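Local coordinates for hypothetical protein (Geobacillus stearothermophilus, PDB 1SFS) that is of unknown function but carries a glycoside hydrolase-like domain and may be a bacterial lysozyme, at residues Q44-W56 and V223-L236. Residues are numbered along the deposited sequence; the frame is centred on the assembly and turned at random. Where two conformers were deposited one is given.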
ATOM      1  N   GLN A  44      -0.194   7.135 -19.880  1.00 10.98           N
ATOM      2  CA  GLN A  44       0.750   7.287 -21.008  1.00 12.64           C
ATOM      3  C   GLN A  44       1.977   8.052 -20.609  1.00 13.16           C
ATOM      4  O   GLN A  44       3.067   7.731 -21.131  1.00 15.31           O
ATOM      5  CB  GLN A  44       0.006   7.949 -22.183  1.00 14.44           C
ATOM      6  CG  GLN A  44      -1.150   7.149 -22.760  1.00 13.73           C
ATOM      7  CD  GLN A  44      -0.893   5.742 -23.239  1.00 15.40           C
ATOM      8  OE1 GLN A  44       0.246   5.372 -23.551  1.00 18.36           O
ATOM      9  NE2 GLN A  44      -1.903   4.880 -23.242  1.00 17.54           N
ATOM     10  N   CYS A  45       1.873   9.042 -19.731  1.00 12.95           N
ATOM     11  CA  CYS A  45       3.059   9.727 -19.218  1.00 14.37           C
ATOM     12  C   CYS A  45       4.000   8.723 -18.610  1.00 12.84           C
ATOM     13  O   CYS A  45       5.194   8.673 -18.913  1.00 14.99           O
ATOM     14  CB  CYS A  45       2.722  10.794 -18.160  1.00 16.35           C
ATOM     15  SG  CYS A  45       4.096  11.775 -17.517  1.00 20.43           S
ATOM     16  N   VAL A  46       3.481   7.921 -17.708  1.00 11.87           N
ATOM     17  CA  VAL A  46       4.334   6.928 -17.049  1.00 11.68           C
ATOM     18  C   VAL A  46       4.940   5.942 -18.047  1.00 12.49           C
ATOM     19  O   VAL A  46       6.117   5.674 -18.050  1.00 13.73           O
ATOM     20  CB  VAL A  46       3.561   6.226 -15.936  1.00 10.95           C
ATOM     21  CG1 VAL A  46       4.359   5.074 -15.351  1.00 12.29           C
ATOM     22  CG2 VAL A  46       3.207   7.200 -14.811  1.00 11.89           C
ATOM     23  N   ARG A  47       4.070   5.382 -18.896  1.00 12.72           N
ATOM     24  CA  ARG A  47       4.432   4.318 -19.824  1.00 14.40           C
ATOM     25  C   ARG A  47       5.575   4.818 -20.678  1.00 16.49           C
ATOM     26  O   ARG A  47       6.556   4.049 -20.899  1.00 19.38           O
ATOM     27  CB  ARG A  47       3.268   3.855 -20.719  1.00 14.26           C
ATOM     28  CG  ARG A  47       3.627   2.666 -21.655  1.00 16.41           C
ATOM     29  CD  ARG A  47       2.401   2.176 -22.435  1.00 17.62           C
ATOM     30  NE  ARG A  47       1.939   3.096 -23.443  1.00 19.47           N
ATOM     31  CZ  ARG A  47       2.431   3.174 -24.687  1.00 21.69           C
ATOM     32  NH1 ARG A  47       1.883   4.074 -25.518  1.00 27.62           N
ATOM     33  NH2 ARG A  47       3.441   2.356 -25.038  1.00 23.12           N
ATOM     34  N   THR A  48       5.548   6.020 -21.188  1.00 17.81           N
ATOM     35  CA  THR A  48       6.508   6.510 -22.148  1.00 23.46           C
ATOM     36  C   THR A  48       7.691   7.207 -21.476  1.00 22.52           C
ATOM     37  O   THR A  48       8.804   7.236 -22.042  1.00 27.46           O
ATOM     38  CB  THR A  48       5.865   7.446 -23.180  1.00 27.28           C
ATOM     39  OG1 THR A  48       5.294   8.590 -22.531  1.00 28.81           O
ATOM     40  CG2 THR A  48       4.737   6.758 -23.957  1.00 30.94           C
ATOM     41  N   GLU A  49       7.523   7.816 -20.301  0.52 20.06           N
ATOM     42  CA  GLU A  49       8.576   8.550 -19.618  0.52 20.00           C
ATOM     43  C   GLU A  49       9.325   7.748 -18.535  0.52 18.35           C
ATOM     44  O   GLU A  49      10.462   8.142 -18.188  0.52 19.45           O
ATOM     45  CB  GLU A  49       8.092   9.797 -18.873  0.52 22.53           C
ATOM     46  CG  GLU A  49       7.470  10.846 -19.750  0.52 24.94           C
ATOM     47  CD  GLU A  49       8.390  11.694 -20.598  0.52 29.05           C
ATOM     48  OE1 GLU A  49       9.561  11.923 -20.224  0.52 33.84           O
ATOM     49  OE2 GLU A  49       7.934  12.191 -21.643  0.52 37.12           O
ATOM     50  N   LEU A  50       8.714   6.707 -18.002  1.00 15.23           N
ATOM     51  CA  LEU A  50       9.333   5.955 -16.897  1.00 13.97           C
ATOM     52  C   LEU A  50       9.389   4.480 -17.203  1.00 13.08           C
ATOM     53  O   LEU A  50      10.459   3.860 -16.970  1.00 13.82           O
ATOM     54  CB  LEU A  50       8.561   6.180 -15.591  1.00 13.33           C
ATOM     55  CG  LEU A  50       8.745   7.547 -14.948  1.00 15.01           C
ATOM     56  CD1 LEU A  50       7.729   7.706 -13.815  1.00 15.95           C
ATOM     57  CD2 LEU A  50      10.172   7.816 -14.437  1.00 17.67           C
ATOM     58  N   GLY A  51       8.323   3.874 -17.628  1.00 13.32           N
ATOM     59  CA  GLY A  51       8.292   2.477 -17.850  1.00 13.21           C
ATOM     60  C   GLY A  51       6.874   1.927 -17.746  1.00 11.80           C
ATOM     61  O   GLY A  51       5.918   2.642 -17.531  1.00 13.19           O
ATOM     62  N   TYR A  52       6.744   0.622 -17.910  1.00 12.48           N
ATOM     63  CA  TYR A  52       5.428   0.013 -17.927  1.00 11.57           C
ATOM     64  C   TYR A  52       5.099  -0.499 -16.524  1.00 10.68           C
ATOM     65  O   TYR A  52       5.698  -1.467 -16.076  1.00 12.24           O
ATOM     66  CB  TYR A  52       5.374  -1.166 -18.952  1.00 13.61           C
ATOM     67  CG  TYR A  52       3.960  -1.328 -19.374  1.00 12.45           C
ATOM     68  CD1 TYR A  52       3.546  -0.907 -20.646  1.00 12.62           C
ATOM     69  CD2 TYR A  52       2.997  -1.860 -18.551  1.00 12.44           C
ATOM     70  CE1 TYR A  52       2.223  -1.049 -21.036  1.00 11.75           C
ATOM     71  CE2 TYR A  52       1.648  -1.965 -18.913  1.00 11.79           C
ATOM     72  CZ  TYR A  52       1.276  -1.559 -20.148  1.00 11.53           C
ATOM     73  OH  TYR A  52      -0.029  -1.639 -20.564  1.00 11.52           O
ATOM     74  N   PRO A  53       4.182   0.139 -15.801  1.00 10.55           N
ATOM     75  CA  PRO A  53       3.956  -0.299 -14.417  1.00  9.87           C
ATOM     76  C   PRO A  53       3.195  -1.596 -14.406  1.00 10.01           C
ATOM     77  O   PRO A  53       2.208  -1.750 -15.143  1.00 12.28           O
ATOM     78  CB  PRO A  53       3.183   0.867 -13.841  1.00 10.99           C
ATOM     79  CG  PRO A  53       2.371   1.360 -15.021  1.00 11.46           C
ATOM     80  CD  PRO A  53       3.289   1.223 -16.208  1.00 11.38           C
ATOM     81  N   LYS A  54       3.553  -2.521 -13.527  1.00  9.54           N
ATOM     82  CA  LYS A  54       2.805  -3.755 -13.368  1.00  9.97           C
ATOM     83  C   LYS A  54       1.701  -3.601 -12.319  1.00  8.74           C
ATOM     84  O   LYS A  54       0.749  -4.402 -12.300  1.00  9.42           O
ATOM     85  CB  LYS A  54       3.709  -4.927 -13.051  1.00 12.09           C
ATOM     86  CG  LYS A  54       4.818  -5.124 -14.039  1.00 17.24           C
ATOM     87  CD  LYS A  54       4.536  -4.900 -15.512  1.00 23.14           C
ATOM     88  CE  LYS A  54       5.725  -5.027 -16.476  1.00 28.13           C
ATOM     89  NZ  LYS A  54       6.852  -3.988 -16.247  1.00 20.56           N
ATOM     90  N   PHE A  55       1.808  -2.585 -11.488  1.00  8.14           N
ATOM     91  CA  PHE A  55       0.849  -2.288 -10.456  1.00  7.67           C
ATOM     92  C   PHE A  55       0.856  -0.789 -10.232  1.00  7.11           C
ATOM     93  O   PHE A  55       1.847  -0.118 -10.549  1.00  7.87           O
ATOM     94  CB  PHE A  55       1.090  -3.070  -9.162  1.00  8.06           C
ATOM     95  CG  PHE A  55       2.455  -2.797  -8.531  1.00  8.05           C
ATOM     96  CD1 PHE A  55       2.583  -1.802  -7.572  1.00  8.62           C
ATOM     97  CD2 PHE A  55       3.570  -3.494  -8.923  1.00  9.11           C
ATOM     98  CE1 PHE A  55       3.830  -1.543  -7.021  1.00  9.44           C
ATOM     99  CE2 PHE A  55       4.832  -3.230  -8.351  1.00  9.22           C
ATOM    100  CZ  PHE A  55       4.948  -2.266  -7.394  1.00  9.77           C
ATOM    101  N   TRP A  56      -0.255  -0.301  -9.687  1.00  7.15           N
ATOM    102  CA  TRP A  56      -0.434   1.146  -9.497  1.00  6.74           C
ATOM    103  C   TRP A  56      -1.142   1.349  -8.176  1.00  6.84           C
ATOM    104  O   TRP A  56      -2.313   0.962  -8.020  1.00  7.83           O
ATOM    105  CB  TRP A  56      -1.183   1.740 -10.676  1.00  7.44           C
ATOM    106  CG  TRP A  56      -1.024   3.243 -10.812  1.00  7.06           C
ATOM    107  CD1 TRP A  56      -1.212   4.196  -9.861  1.00  7.60           C
ATOM    108  CD2 TRP A  56      -0.641   3.946 -12.005  1.00  7.29           C
ATOM    109  NE1 TRP A  56      -0.940   5.435 -10.374  1.00  7.37           N
ATOM    110  CE2 TRP A  56      -0.605   5.309 -11.673  1.00  7.38           C
ATOM    111  CE3 TRP A  56      -0.297   3.549 -13.289  1.00  8.51           C
ATOM    112  CZ2 TRP A  56      -0.260   6.276 -12.624  1.00  8.33           C
ATOM    113  CZ3 TRP A  56       0.040   4.510 -14.225  1.00  9.33           C
ATOM    114  CH2 TRP A  56       0.053   5.854 -13.879  1.00  9.27           C
ATOM    115  N   VAL A 223       8.910  13.884 -13.744  0.56 25.59           N
ATOM    116  CA  VAL A 223       8.494  13.780 -15.149  0.56 25.58           C
ATOM    117  C   VAL A 223       7.031  13.347 -15.260  0.56 22.52           C
ATOM    118  O   VAL A 223       6.407  13.566 -16.304  0.56 25.85           O
ATOM    119  CB  VAL A 223       9.364  12.792 -15.947  0.56 26.10           C
ATOM    120  CG1 VAL A 223      10.832  13.248 -15.900  0.56 31.51           C
ATOM    121  CG2 VAL A 223       9.214  11.366 -15.453  0.56 26.92           C
ATOM    122  N   CYS A 224       6.487  12.743 -14.224  1.00 21.05           N
ATOM    123  CA  CYS A 224       5.123  12.351 -14.046  1.00 19.62           C
ATOM    124  C   CYS A 224       4.852  12.387 -12.523  1.00 14.91           C
ATOM    125  O   CYS A 224       5.786  12.062 -11.782  1.00 16.67           O
ATOM    126  CB  CYS A 224       4.696  10.943 -14.548  1.00 21.11           C
ATOM    127  SG  CYS A 224       5.207  10.536 -16.229  1.00 21.47           S
ATOM    128  N   PRO A 225       3.674  12.778 -12.099  1.00 14.62           N
ATOM    129  CA  PRO A 225       3.398  12.963 -10.671  1.00 14.33           C
ATOM    130  C   PRO A 225       3.049  11.658  -9.976  1.00 13.43           C
ATOM    131  O   PRO A 225       1.942  11.370  -9.517  1.00 14.19           O
ATOM    132  CB  PRO A 225       2.215  13.939 -10.671  1.00 15.80           C
ATOM    133  CG  PRO A 225       1.481  13.588 -11.936  1.00 17.89           C
ATOM    134  CD  PRO A 225       2.574  13.263 -12.928  1.00 17.28           C
ATOM    135  N   VAL A 226       4.077  10.795  -9.883  1.00 11.34           N
ATOM    136  CA  VAL A 226       3.966   9.482  -9.296  1.00 10.08           C
ATOM    137  C   VAL A 226       5.181   9.174  -8.428  1.00  9.80           C
ATOM    138  O   VAL A 226       6.251   9.803  -8.551  1.00 11.93           O
ATOM    139  CB  VAL A 226       3.848   8.387 -10.376  1.00  9.70           C
ATOM    140  CG1 VAL A 226       2.703   8.665 -11.326  1.00 12.21           C
ATOM    141  CG2 VAL A 226       5.142   8.183 -11.186  1.00 11.07           C
ATOM    142  N   ASP A 227       5.020   8.210  -7.559  1.00  9.16           N
ATOM    143  CA  ASP A 227       6.113   7.571  -6.831  1.00  9.62           C
ATOM    144  C   ASP A 227       6.448   6.258  -7.510  1.00  8.73           C
ATOM    145  O   ASP A 227       5.625   5.679  -8.211  1.00  9.23           O
ATOM    146  CB  ASP A 227       5.729   7.285  -5.401  1.00 10.15           C
ATOM    147  CG  ASP A 227       5.156   8.518  -4.746  1.00 11.81           C
ATOM    148  OD1 ASP A 227       4.050   8.421  -4.119  1.00 13.87           O
ATOM    149  OD2 ASP A 227       5.732   9.612  -4.777  1.00 14.70           O
ATOM    150  N   THR A 228       7.669   5.735  -7.278  1.00  9.00           N
ATOM    151  CA  THR A 228       8.125   4.521  -7.897  1.00  8.20           C
ATOM    152  C   THR A 228       8.376   3.422  -6.870  1.00  7.86           C
ATOM    153  O   THR A 228       8.918   3.636  -5.797  1.00  9.03           O
ATOM    154  CB  THR A 228       9.383   4.738  -8.763  1.00  9.49           C
ATOM    155  OG1 THR A 228      10.436   5.305  -7.972  1.00 10.54           O
ATOM    156  CG2 THR A 228       9.090   5.693  -9.924  1.00 11.16           C
ATOM    157  N   ASN A 229       7.965   2.203  -7.274  1.00  7.76           N
ATOM    158  CA  ASN A 229       7.964   1.039  -6.380  1.00  7.52           C
ATOM    159  C   ASN A 229       8.546  -0.166  -7.083  1.00  7.71           C
ATOM    160  O   ASN A 229       8.502  -0.295  -8.315  1.00  8.43           O
ATOM    161  CB  ASN A 229       6.542   0.684  -5.971  1.00  7.48           C
ATOM    162  CG  ASN A 229       5.865   1.792  -5.220  1.00  7.77           C
ATOM    163  OD1 ASN A 229       6.100   2.003  -4.055  1.00  8.31           O
ATOM    164  ND2 ASN A 229       4.967   2.502  -5.907  1.00 12.15           N
ATOM    165  N   LEU A 230       9.017  -1.106  -6.271  1.00  7.82           N
ATOM    166  CA  LEU A 230       9.354  -2.447  -6.665  1.00  8.14           C
ATOM    167  C   LEU A 230       8.586  -3.433  -5.792  1.00  8.05           C
ATOM    168  O   LEU A 230       8.270  -3.116  -4.636  1.00  9.38           O
ATOM    169  CB  LEU A 230      10.837  -2.730  -6.573  1.00  8.94           C
ATOM    170  CG  LEU A 230      11.711  -1.987  -7.595  1.00  9.92           C
ATOM    171  CD1 LEU A 230      13.149  -1.949  -7.114  1.00 13.43           C
ATOM    172  CD2 LEU A 230      11.593  -2.653  -8.935  1.00 11.82           C
ATOM    173  N   ALA A 231       8.340  -4.617  -6.286  1.00  8.88           N
ATOM    174  CA  ALA A 231       7.595  -5.639  -5.531  1.00  9.44           C
ATOM    175  C   ALA A 231       8.189  -7.005  -5.710  1.00  9.89           C
ATOM    176  O   ALA A 231       8.761  -7.338  -6.749  1.00 11.91           O
ATOM    177  CB  ALA A 231       6.137  -5.668  -5.938  1.00 10.42           C
ATOM    178  N   ASP A 232       7.958  -7.842  -4.709  1.00  9.76           N
ATOM    179  CA  ASP A 232       8.094  -9.265  -4.801  1.00 11.28           C
ATOM    180  C   ASP A 232       6.928  -9.793  -5.641  1.00 12.43           C
ATOM    181  O   ASP A 232       5.784  -9.371  -5.463  1.00 12.81           O
ATOM    182  CB  ASP A 232       8.038  -9.829  -3.382  1.00 13.02           C
ATOM    183  CG  ASP A 232       8.310 -11.327  -3.237  1.00 15.86           C
ATOM    184  OD1 ASP A 232       7.519 -12.104  -3.782  1.00 18.39           O
ATOM    185  OD2 ASP A 232       9.280 -11.683  -2.576  1.00 20.71           O
ATOM    186  N   ARG A 233       7.191 -10.706  -6.589  0.72 14.87           N
ATOM    187  CA  ARG A 233       6.109 -11.154  -7.501  0.72 17.68           C
ATOM    188  C   ARG A 233       4.947 -11.802  -6.775  0.72 16.49           C
ATOM    189  O   ARG A 233       3.819 -11.851  -7.283  0.72 19.63           O
ATOM    190  CB  ARG A 233       6.705 -12.074  -8.579  0.72 22.30           C
ATOM    191  CG  ARG A 233       5.883 -12.149  -9.859  0.72 31.76           C
ATOM    192  CD  ARG A 233       6.513 -12.956 -10.993  0.72 37.92           C
ATOM    193  NE  ARG A 233       6.743 -12.147 -12.203  0.72 41.86           N
ATOM    194  CZ  ARG A 233       7.896 -11.921 -12.827  0.72 40.67           C
ATOM    195  NH1 ARG A 233       9.076 -12.413 -12.450  0.72 50.46           N
ATOM    196  NH2 ARG A 233       7.918 -11.151 -13.902  0.72 39.94           N
ATOM    197  N   ARG A 234       5.155 -12.350  -5.420  0.69 15.78           N
ATOM    198  CA  ARG A 234       4.017 -12.877  -4.685  0.69 15.27           C
ATOM    199  C   ARG A 234       2.922 -11.842  -4.518  0.69 15.08           C
ATOM    200  O   ARG A 234       1.734 -12.167  -4.362  0.69 20.17           O
ATOM    201  CB  ARG A 234       4.475 -13.460  -3.313  0.69 16.39           C
ATOM    202  CG  ARG A 234       5.239 -14.777  -3.475  0.69 17.83           C
ATOM    203  CD  ARG A 234       5.854 -15.201  -2.149  0.69 19.71           C
ATOM    204  NE  ARG A 234       6.992 -14.357  -1.826  0.69 17.69           N
ATOM    205  CZ  ARG A 234       7.864 -14.560  -0.866  0.69 20.12           C
ATOM    206  NH1 ARG A 234       7.755 -15.630  -0.074  0.69 24.30           N
ATOM    207  NH2 ARG A 234       8.879 -13.755  -0.620  0.69 20.93           N
ATOM    208  N   LEU A 235       3.293 -10.547  -4.576  1.00 12.84           N
ATOM    209  CA  LEU A 235       2.280  -9.515  -4.389  1.00 12.80           C
ATOM    210  C   LEU A 235       1.161  -9.642  -5.382  1.00 11.92           C
ATOM    211  O   LEU A 235      -0.012  -9.364  -5.074  1.00 11.69           O
ATOM    212  CB  LEU A 235       2.945  -8.162  -4.495  1.00 11.85           C
ATOM    213  CG  LEU A 235       2.027  -6.961  -4.304  1.00 13.05           C
ATOM    214  CD1 LEU A 235       1.606  -6.827  -2.856  1.00 16.21           C
ATOM    215  CD2 LEU A 235       2.722  -5.679  -4.796  1.00 13.62           C
ATOM    216  N   LEU A 236       1.486  -9.975  -6.629  1.00 13.75           N
ATOM    217  CA  LEU A 236       0.526  -9.725  -7.710  1.00 13.58           C
ATOM    218  C   LEU A 236      -0.727 -10.535  -7.604  1.00 12.78           C
ATOM    219  O   LEU A 236      -1.794 -10.051  -7.965  1.00 13.47           O
ATOM    220  CB  LEU A 236       1.224  -9.944  -9.041  1.00 17.43           C
ATOM    221  CG  LEU A 236       2.355  -8.999  -9.431  1.00 21.28           C
ATOM    222  CD1 LEU A 236       2.941  -9.407 -10.776  1.00 26.89           C
ATOM    223  CD2 LEU A 236       1.862  -7.556  -9.355  1.00 24.70           C
TER
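Cys45, on helix 40-49, is joined to Cys224 by a disulfide, SG to SG 2.1 Å, with a near-perpendicular, left-handed S-S torsion (chi3 -100°). Its SG stands anti to the backbone N (chi1 -177°) and points at the loop that precedes strand 227-231. Val46 lays CG2 across CG1 of Val226 at 3.8 Å and also touches CB of Cys224. Glu49 sets CB against CG2 of Val223 and brushes the sulfur of Cys224. Leu50, just past the helix, forks over two valines: CD2 lies 3.8 Å from CG2 of Val223, and CD1 meets CG2 of Val226 tip to tip at 3.7 Å. Phe55 begins strand 55-59. Its CG sits between the backbone N and the carbonyl carbon (chi1 60°), and the ring reaches strand 227-231. The ring edge is turned to Asn229, with CZ 3.6 Å from CB, while CE2 lies 3.7 Å from CB of Ala231. With an alanine here, Asn229 and Ala231 would probably face a gap where the ring had been. The polar end of Asn229 is satisfied away from the ring: ND2 donates to OD2 of Asp33, and OD1 accepts from NE1 of Trp184. Trp56 brings CZ2 to CG1 of Val226, 4.0 Å away, and its NE1 bonds to Ser34. The contact thus ties an early helix and strand to the last strand of the sheet. Val46, Leu50, Phe55, Trp56, Val226, Asn229 and Ala231 are buried, whereas the Val223 end is at the surface. The covalent link probably fixes the spacing of helix and loop, while van der Waals packing holds the rest.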